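Local coordinates for protein lovastatin nonaketide synthase, polyketide synthase component (Aspergillus terreus, PDB 7CPX) that builds the polyketide precursor of lovastatin, dihydromonacolin L, by repeated condensation and reduction of malonyl-CoA-derived units with one methylation, in a homodimer that works with lovC, at residues Leu574-Glu579 / Lys881-Ser886; Pro582-Ile587 / Val639-Ala644; Ala568-Met573 / Leu877-Asn882. The protein carries 2 engineered substitutions. One frame throughout, in Å; residues are numbered along the deposited sequence.

Contact 1 (Leu574-Glu579 / Lys881-Ser886)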
loop_
_atom_site.group_PDB
_atom_site.type_symbol
_atom_site.label_atom_id
_atom_site.label_comp_id
_atom_site.label_asym_id
_atom_site.label_seq_id
_atom_site.Cartn_x
_atom_site.Cartn_y
_atom_site.Cartn_z
ATOM N N LEU A 574 50.067 30.041 58.319
ATOM C CA LEU A 574 48.806 30.455 58.926
ATOM C C LEU A 574 48.573 31.957 58.843
ATOM O O LEU A 574 47.605 32.449 59.435
ATOM C CB LEU A 574 48.695 30.043 60.401
ATOM C CG LEU A 574 48.704 28.554 60.749
ATOM C CD1 LEU A 574 48.363 28.372 62.223
ATOM C CD2 LEU A 574 47.744 27.767 59.872
ATOM N N LYS A 575 49.417 32.707 58.132
ATOM C CA LYS A 575 49.239 34.153 58.071
ATOM C C LYS A 575 47.895 34.507 57.447
ATOM O O LYS A 575 47.188 35.400 57.928
ATOM C CB LYS A 575 50.387 34.791 57.289
ATOM C CG LYS A 575 50.469 34.365 55.832
ATOM C CD LYS A 575 51.687 34.960 55.149
ATOM C CE LYS A 575 51.709 34.632 53.665
ATOM N NZ LYS A 575 51.790 33.167 53.414
ATOM N N ASN A 576 47.525 33.814 56.369
ATOM C CA ASN A 576 46.245 34.085 55.725
ATOM C C ASN A 576 45.089 33.493 56.522
ATOM O O ASN A 576 44.030 34.120 56.647
ATOM C CB ASN A 576 46.255 33.538 54.299
ATOM C CG ASN A 576 47.484 33.961 53.521
ATOM O OD1 ASN A 576 48.261 33.125 53.063
ATOM N ND2 ASN A 576 47.666 35.268 53.370
ATOM N N LEU A 577 45.272 32.290 57.073
ATOM C CA LEU A 577 44.219 31.681 57.880
ATOM C C LEU A 577 43.904 32.529 59.103
ATOM O O LEU A 577 42.733 32.751 59.432
ATOM C CB LEU A 577 44.630 30.270 58.303
ATOM C CG LEU A 577 44.307 29.137 57.327
ATOM C CD1 LEU A 577 45.091 27.886 57.687
ATOM C CD2 LEU A 577 42.817 28.839 57.327
ATOM N N ILE A 578 44.938 33.012 59.792
ATOM C CA ILE A 578 44.724 33.816 60.989
ATOM C C ILE A 578 44.040 35.131 60.637
ATOM O O ILE A 578 43.131 35.582 61.344
ATOM C CB ILE A 578 46.061 34.048 61.715
ATOM C CG1 ILE A 578 46.580 32.720 62.275
ATOM C CG2 ILE A 578 45.892 35.088 62.817
ATOM C CD1 ILE A 578 47.993 32.779 62.814
ATOM N N GLU A 579 44.460 35.762 59.545
ATOM C CA GLU A 579 43.952 37.068 59.152
ATOM C C GLU A 579 42.713 36.982 58.269
ATOM O O GLU A 579 42.262 38.011 57.758
ATOM C CB GLU A 579 45.047 37.857 58.430
ATOM C CG GLU A 579 46.229 38.226 59.312
ATOM C CD GLU A 579 45.857 39.203 60.412
ATOM O OE1 GLU A 579 44.727 39.732 60.383
ATOM O OE2 GLU A 579 46.696 39.439 61.306
ATOM N N LYS A 881 52.435 28.509 49.789
ATOM C CA LYS A 881 51.136 28.717 49.170
ATOM C C LYS A 881 50.168 29.364 50.157
ATOM O O LYS A 881 50.400 29.402 51.367
ATOM C CB LYS A 881 50.568 27.391 48.661
ATOM C CG LYS A 881 51.567 26.534 47.900
ATOM C CD LYS A 881 52.285 27.318 46.813
ATOM C CE LYS A 881 53.199 26.417 45.999
ATOM N NZ LYS A 881 54.221 27.193 45.245
ATOM N N ASN A 882 49.067 29.880 49.618
ATOM C CA ASN A 882 48.055 30.515 50.453
ATOM C C ASN A 882 47.462 29.501 51.424
ATOM O O ASN A 882 47.139 28.372 51.044
ATOM C CB ASN A 882 46.958 31.120 49.579
ATOM C CG ASN A 882 45.841 31.739 50.392
ATOM O OD1 ASN A 882 44.977 31.037 50.914
ATOM N ND2 ASN A 882 45.852 33.063 50.502
ATOM N N ASP A 883 47.320 29.912 52.685
ATOM C CA ASP A 883 46.823 29.000 53.711
ATOM C C ASP A 883 45.387 28.578 53.421
ATOM O O ASP A 883 45.047 27.389 53.497
ATOM C CB ASP A 883 46.927 29.663 55.084
ATOM C CG ASP A 883 48.328 30.155 55.389
ATOM O OD1 ASP A 883 49.298 29.476 54.990
ATOM O OD2 ASP A 883 48.459 31.221 56.024
ATOM N N LEU A 884 44.524 29.541 53.084
ATOM C CA LEU A 884 43.148 29.201 52.741
ATOM C C LEU A 884 43.118 28.252 51.554
ATOM O O LEU A 884 42.391 27.253 51.562
ATOM C CB LEU A 884 42.338 30.461 52.421
ATOM C CG LEU A 884 42.246 31.591 53.449
ATOM C CD1 LEU A 884 42.448 31.081 54.865
ATOM C CD2 LEU A 884 43.236 32.693 53.116
ATOM N N ASP A 885 43.910 28.550 50.523
ATOM C CA ASP A 885 43.953 27.682 49.355
ATOM C C ASP A 885 44.483 26.303 49.720
ATOM O O ASP A 885 43.984 25.292 49.224
ATOM C CB ASP A 885 44.810 28.312 48.258
ATOM C CG ASP A 885 44.263 29.646 47.787
ATOM O OD1 ASP A 885 43.229 30.090 48.327
ATOM O OD2 ASP A 885 44.868 30.248 46.875
ATOM N N SER A 886 45.491 26.239 50.591
ATOM C CA SER A 886 46.048 24.946 50.976
ATOM C C SER A 886 45.002 24.084 51.678
ATOM O O SER A 886 44.799 22.915 51.325
ATOM C CB SER A 886 47.265 25.154 51.875
ATOM O OG SER A 886 48.237 25.965 51.240
#
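D883 and N576 hold each other by their side chains and backbone N-H groups, across the point where the two CA traces come closest. D883 OD2 accepts from N576 N at 2.8 Å, in a bent bond (143°) that arrives on the anti side of the carboxylate. In return, N576 OD1 takes a weak, long but straight bond from D883 N at 3.4 Å. The D883 carboxylate thus sits at the first turn of helix 575-578, where the helix end would probably favour its charged form. On the packed, buried side L577 lays CG against D883 CB at 3.5 Å and CD2 against L884 CD1, the two leucines lying alongside and pointing opposite ways. L884 CD2 also reaches N576 CB. The partly exposed side is looser: N576 and N882 set their amides almost parallel, 6° apart, with OD1 of N576 3.5 Å from ND2 of N882. With CG of N882 anti to the backbone N (chi1 177°), its OD1 turns back onto D885 N at 2.7 Å and N-caps helix 883-898. The pair therefore joins the starts of two helices of the malonyl-CoA:ACP transacylase domain. Around it, L574 rests on V634 and V637 of helix 624-644, and I578 packs on V584 and V588 of helix 582-596.

Contact 2 (Pro582-Ile587 / Val639-Ala644)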
loop_
_atom_site.group_PDB
_atom_site.type_symbol
_atom_site.label_atom_id
_atom_site.label_comp_id
_atom_site.label_asym_id
_atom_site.label_seq_id
_atom_site.Cartn_x
_atom_site.Cartn_y
_atom_site.Cartn_z
ATOM N N PRO A 582 37.935 34.219 61.645
ATOM C CA PRO A 582 37.815 34.517 63.082
ATOM C C PRO A 582 37.906 33.281 63.959
ATOM O O PRO A 582 38.340 33.383 65.112
ATOM C CB PRO A 582 36.442 35.193 63.189
ATOM C CG PRO A 582 35.693 34.741 61.988
ATOM C CD PRO A 582 36.713 34.580 60.906
ATOM N N TYR A 583 37.495 32.116 63.453
ATOM C CA TYR A 583 37.655 30.881 64.213
ATOM C C TYR A 583 39.128 30.574 64.451
ATOM O O TYR A 583 39.530 30.213 65.566
ATOM C CB TYR A 583 36.971 29.734 63.469
ATOM C CG TYR A 583 37.064 28.388 64.149
ATOM C CD1 TYR A 583 36.384 28.138 65.332
ATOM C CD2 TYR A 583 37.812 27.360 63.593
ATOM C CE1 TYR A 583 36.460 26.906 65.951
ATOM C CE2 TYR A 583 37.892 26.126 64.203
ATOM C CZ TYR A 583 37.215 25.904 65.382
ATOM O OH TYR A 583 37.294 24.673 65.993
ATOM N N VAL A 584 39.955 30.732 63.414
ATOM C CA VAL A 584 41.392 30.550 63.577
ATOM C C VAL A 584 41.953 31.601 64.522
ATOM O O VAL A 584 42.885 31.325 65.285
ATOM C CB VAL A 584 42.091 30.587 62.204
ATOM C CG1 VAL A 584 43.602 30.529 62.374
ATOM C CG2 VAL A 584 41.607 29.436 61.340
ATOM N N ARG A 585 41.408 32.819 64.487
ATOM C CA ARG A 585 41.865 33.852 65.411
ATOM C C ARG A 585 41.549 33.482 66.856
ATOM O O ARG A 585 42.368 33.707 67.753
ATOM C CB ARG A 585 41.232 35.193 65.048
ATOM C CG ARG A 585 41.917 36.388 65.690
ATOM C CD ARG A 585 41.251 37.695 65.291
ATOM N NE ARG A 585 41.200 37.865 63.844
ATOM C CZ ARG A 585 42.200 38.324 63.102
ATOM N NH1 ARG A 585 43.362 38.659 63.638
ATOM N NH2 ARG A 585 42.029 38.449 61.790
ATOM N N ASN A 586 40.364 32.920 67.104
ATOM C CA ASN A 586 40.030 32.467 68.452
ATOM C C ASN A 586 40.934 31.318 68.882
ATOM O O ASN A 586 41.356 31.250 70.044
ATOM C CB ASN A 586 38.562 32.047 68.516
ATOM C CG ASN A 586 37.615 33.199 68.243
ATOM O OD1 ASN A 586 37.960 34.363 68.449
ATOM N ND2 ASN A 586 36.413 32.879 67.779
ATOM N N ILE A 587 41.237 30.403 67.961
ATOM C CA ILE A 587 42.179 29.334 68.278
ATOM C C ILE A 587 43.537 29.922 68.642
ATOM O O ILE A 587 44.199 29.463 69.579
ATOM C CB ILE A 587 42.287 28.346 67.102
ATOM C CG1 ILE A 587 40.964 27.598 66.925
ATOM C CG2 ILE A 587 43.431 27.370 67.346
ATOM C CD1 ILE A 587 40.848 26.841 65.619
ATOM N N VAL A 639 44.501 20.552 62.537
ATOM C CA VAL A 639 43.767 19.388 63.022
ATOM C C VAL A 639 42.441 19.813 63.641
ATOM O O VAL A 639 41.435 19.106 63.521
ATOM C CB VAL A 639 44.628 18.574 64.007
ATOM C CG1 VAL A 639 44.865 19.347 65.286
ATOM C CG2 VAL A 639 43.977 17.227 64.302
ATOM N N ARG A 640 42.411 20.964 64.318
ATOM C CA ARG A 640 41.144 21.463 64.842
ATOM C C ARG A 640 40.173 21.771 63.711
ATOM O O ARG A 640 38.977 21.477 63.813
ATOM C CB ARG A 640 41.375 22.705 65.703
ATOM C CG ARG A 640 41.927 22.400 67.086
ATOM C CD ARG A 640 41.762 23.581 68.030
ATOM N NE ARG A 640 40.357 23.888 68.281
ATOM C CZ ARG A 640 39.929 24.805 69.136
ATOM N NH1 ARG A 640 40.771 25.531 69.854
ATOM N NH2 ARG A 640 38.621 25.000 69.278
ATOM N N LEU A 641 40.666 22.368 62.624
ATOM C CA LEU A 641 39.808 22.618 61.472
ATOM C C LEU A 641 39.298 21.313 60.876
ATOM O O LEU A 641 38.117 21.197 60.528
ATOM C CB LEU A 641 40.568 23.421 60.417
ATOM C CG LEU A 641 40.903 24.869 60.776
ATOM C CD1 LEU A 641 41.888 25.446 59.774
ATOM C CD2 LEU A 641 39.642 25.715 60.830
ATOM N N LEU A 642 40.177 20.317 60.751
ATOM C CA LEU A 642 39.769 19.035 60.184
ATOM C C LEU A 642 38.711 18.364 61.051
ATOM O O LEU A 642 37.735 17.807 60.533
ATOM C CB LEU A 642 40.988 18.130 60.017
ATOM C CG LEU A 642 42.018 18.629 58.999
ATOM C CD1 LEU A 642 43.343 17.903 59.156
ATOM C CD2 LEU A 642 41.493 18.467 57.583
ATOM N N GLU A 643 38.887 18.403 62.373
ATOM C CA GLU A 643 37.881 17.846 63.268
ATOM C C GLU A 643 36.584 18.638 63.204
ATOM O O GLU A 643 35.499 18.061 63.344
ATOM C CB GLU A 643 38.412 17.809 64.700
ATOM C CG GLU A 643 39.549 16.822 64.907
ATOM C CD GLU A 643 40.033 16.780 66.344
ATOM O OE1 GLU A 643 39.531 17.576 67.165
ATOM O OE2 GLU A 643 40.916 15.952 66.651
ATOM N N ALA A 644 36.671 19.954 62.997
ATOM C CA ALA A 644 35.466 20.747 62.787
ATOM C C ALA A 644 34.691 20.252 61.576
ATOM O O ALA A 644 33.458 20.326 61.553
ATOM C CB ALA A 644 35.827 22.222 62.620
#
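The hydroxyl of Y583 comes up to the R640 guanidinium, OH standing 3.6 Å from NH2, too far for a hydrogen bond, with A644 CB at its margin. No hydrogen bond crosses between the segments, so the arginine meets the phenol by packing, its guanidinium plane turned 82° from the ring. Y583 reaches that far because its chi1 of 180° turns CG to the far side from the backbone N, which sends the ring out toward helix 624-644. L641 comes in antiparallel beside the ring and touches its edge, CD2 lying near the ring plane 3.7 Å from Y583 CD2. The same methyl, L641 CD2, meets V584 CG2 at 4.2 Å. From the other end of the segment, I587 covers one face of the R640 guanidinium, with CG1 3.6 Å from NH1 and offset toward the rim, and its CD1 follows the arginine chain at CD and NE. The helix segments pass with their axes 11.5 Å apart, N-to-C directions 129° from each other, and only side chains meet across that distance. Both belong to the transacylase domain, where F887 of helix 883-898 also packs on L641. Dispersion and apolar burial hold this crossing, and R640 takes part chiefly through its flat face and aliphatic chain, its charge having no acidic partner across the pair.

Contact 3 (Ala568-Met573 / Leu877-Asn882)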
loop_
_atom_site.group_PDB
_atom_site.type_symbol
_atom_site.label_atom_id
_atom_site.label_comp_id
_atom_site.label_asym_id
_atom_site.label_seq_id
_atom_site.Cartn_x
_atom_site.Cartn_y
_atom_site.Cartn_z
ATOM N N ALA A 568 60.765 21.515 58.591
ATOM C CA ALA A 568 59.838 21.606 57.475
ATOM C C ALA A 568 58.962 22.848 57.527
ATOM O O ALA A 568 58.262 23.131 56.548
ATOM C CB ALA A 568 58.938 20.362 57.434
ATOM N N GLN A 569 58.977 23.589 58.632
ATOM C CA GLN A 569 58.136 24.771 58.751
ATOM C C GLN A 569 58.527 25.805 57.703
ATOM O O GLN A 569 59.712 26.082 57.497
ATOM C CB GLN A 569 58.240 25.363 60.159
ATOM C CG GLN A 569 59.510 26.160 60.445
ATOM C CD GLN A 569 60.774 25.333 60.317
ATOM O OE1 GLN A 569 60.721 24.121 60.112
ATOM N NE2 GLN A 569 61.923 25.989 60.439
ATOM N N TRP A 570 57.526 26.367 57.043
ATOM C CA TRP A 570 57.718 27.369 56.011
ATOM C C TRP A 570 57.484 28.761 56.575
ATOM O O TRP A 570 56.780 28.929 57.574
ATOM C CB TRP A 570 56.763 27.114 54.840
ATOM C CG TRP A 570 56.682 25.673 54.438
ATOM C CD1 TRP A 570 55.555 24.905 54.364
ATOM C CD2 TRP A 570 57.772 24.820 54.067
ATOM N NE1 TRP A 570 55.876 23.632 53.960
ATOM C CE2 TRP A 570 57.230 23.553 53.773
ATOM C CE3 TRP A 570 59.154 25.008 53.951
ATOM C CZ2 TRP A 570 58.022 22.478 53.372
ATOM C CZ3 TRP A 570 59.936 23.939 53.551
ATOM C CH2 TRP A 570 59.368 22.691 53.267
ATOM N N PRO A 571 58.074 29.791 55.971
ATOM C CA PRO A 571 57.857 31.152 56.474
ATOM C C PRO A 571 56.400 31.573 56.339
ATOM O O PRO A 571 55.719 31.233 55.369
ATOM C CB PRO A 571 58.777 32.006 55.595
ATOM C CG PRO A 571 58.966 31.209 54.352
ATOM C CD PRO A 571 58.945 29.774 54.783
ATOM N N GLY A 572 55.929 32.323 57.329
ATOM C CA GLY A 572 54.598 32.908 57.263
ATOM C C GLY A 572 53.473 31.902 57.151
ATOM O O GLY A 572 52.540 32.104 56.362
ATOM N N MET A 573 53.535 30.819 57.919
ATOM C CA MET A 573 52.448 29.852 57.928
ATOM C C MET A 573 51.281 30.373 58.759
ATOM O O MET A 573 51.463 31.061 59.767
ATOM C CB MET A 573 52.928 28.510 58.481
ATOM C CG MET A 573 54.025 27.850 57.658
ATOM S SD MET A 573 53.419 26.697 56.408
ATOM C CE MET A 573 52.762 27.820 55.177
ATOM N N LEU A 877 48.928 22.349 54.017
ATOM C CA LEU A 877 49.644 23.623 54.098
ATOM C C LEU A 877 50.920 23.463 53.278
ATOM O O LEU A 877 51.924 22.940 53.772
ATOM C CB LEU A 877 49.942 24.013 55.542
ATOM C CG LEU A 877 49.825 25.504 55.869
ATOM C CD1 LEU A 877 48.390 25.989 55.703
ATOM C CD2 LEU A 877 50.318 25.783 57.277
ATOM N N GLU A 878 50.873 23.911 52.026
ATOM C CA GLU A 878 51.969 23.705 51.096
ATOM C C GLU A 878 53.093 24.705 51.359
ATOM O O GLU A 878 53.014 25.559 52.247
ATOM C CB GLU A 878 51.464 23.805 49.658
ATOM C CG GLU A 878 50.764 22.550 49.158
ATOM C CD GLU A 878 49.457 22.281 49.875
ATOM O OE1 GLU A 878 48.764 23.255 50.232
ATOM O OE2 GLU A 878 49.127 21.095 50.087
ATOM N N ARG A 879 54.157 24.592 50.570
ATOM C CA ARG A 879 55.367 25.390 50.756
ATOM C C ARG A 879 55.175 26.739 50.076
ATOM O O ARG A 879 55.288 26.855 48.853
ATOM C CB ARG A 879 56.575 24.645 50.198
ATOM C CG ARG A 879 57.923 25.210 50.618
ATOM C CD ARG A 879 58.474 26.201 49.606
ATOM N NE ARG A 879 59.893 26.457 49.826
ATOM C CZ ARG A 879 60.377 27.371 50.657
ATOM N NH1 ARG A 879 59.580 28.154 51.367
ATOM N NH2 ARG A 879 61.694 27.502 50.780
ATOM N N GLY A 880 54.881 27.765 50.871
ATOM C CA GLY A 880 54.735 29.110 50.353
ATOM C C GLY A 880 53.409 29.407 49.692
ATOM O O GLY A 880 53.269 30.472 49.081
ATOM N N LYS A 881 52.435 28.509 49.789
ATOM C CA LYS A 881 51.136 28.717 49.170
ATOM C C LYS A 881 50.168 29.364 50.157
ATOM O O LYS A 881 50.400 29.402 51.367
ATOM C CB LYS A 881 50.568 27.391 48.661
ATOM C CG LYS A 881 51.567 26.534 47.900
ATOM C CD LYS A 881 52.285 27.318 46.813
ATOM C CE LYS A 881 53.199 26.417 45.999
ATOM N NZ LYS A 881 54.221 27.193 45.245
ATOM N N ASN A 882 49.067 29.880 49.618
ATOM C CA ASN A 882 48.055 30.515 50.453
ATOM C C ASN A 882 47.462 29.501 51.424
ATOM O O ASN A 882 47.139 28.372 51.044
ATOM C CB ASN A 882 46.958 31.120 49.579
ATOM C CG ASN A 882 45.841 31.739 50.392
ATOM O OD1 ASN A 882 44.977 31.037 50.914
ATOM N ND2 ASN A 882 45.852 33.063 50.502
#
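R879 lies over one face of the W570 indole, its chain running roughly perpendicular to that of W570. Its CG stands 3.4 Å from the centroid of the W570 six-membered ring and 11° off the ring normal, a CH-pi contact. A bend at chi2 (-94°) carries the guanidinium on over the ring's rim, its plane 27° from the indole, with NH1 3.8 Å from P571 CD. The opposite face of the indole is covered by the backbone carbon of A568, so the ring is sandwiched, and its NE1 is hydrogen-bonded to the carbonyl of H851. These are two loops of the transacylase's parallel sheet, following strands 558-563 and 872-875; A568 and Q569 end the GQGxQ sequence familiar in this family. Deeper in, M573 and L877 point at each other tip to tip, M573 SD lying 3.3 Å from L877 CD2. Bends at chi2 and chi3 swing M573 CE round to E878 O, 3.7 Å away; the same oxygen lies 3.4 Å from W570 CD1. V634 of helix 624-644 backs both M573 and L877, whereas R879 lies at the exposed border.

From the N terminus, 568-573 leaves strand 558-563 and runs straight into 574-579, and helix 582-596 follows shortly after. Contact 2 then closes the shortest loop, about fifty residues, bringing helix 624-644 back against 582-587. About three hundred residues after 568-579, the chain returns to close contact 3 with 877-882 and contact 1 with 881-886. Those two closures interleave along the chain, contact 3 opening and closing first; they share K881 and N882, and both enclose contact 2. Contacts 1 and 3 touch through D883 with M573 and L877, while I578 and V584 link contacts 1 and 2. Together they tie two strand-following loops and the helices beside the sheet within one domain.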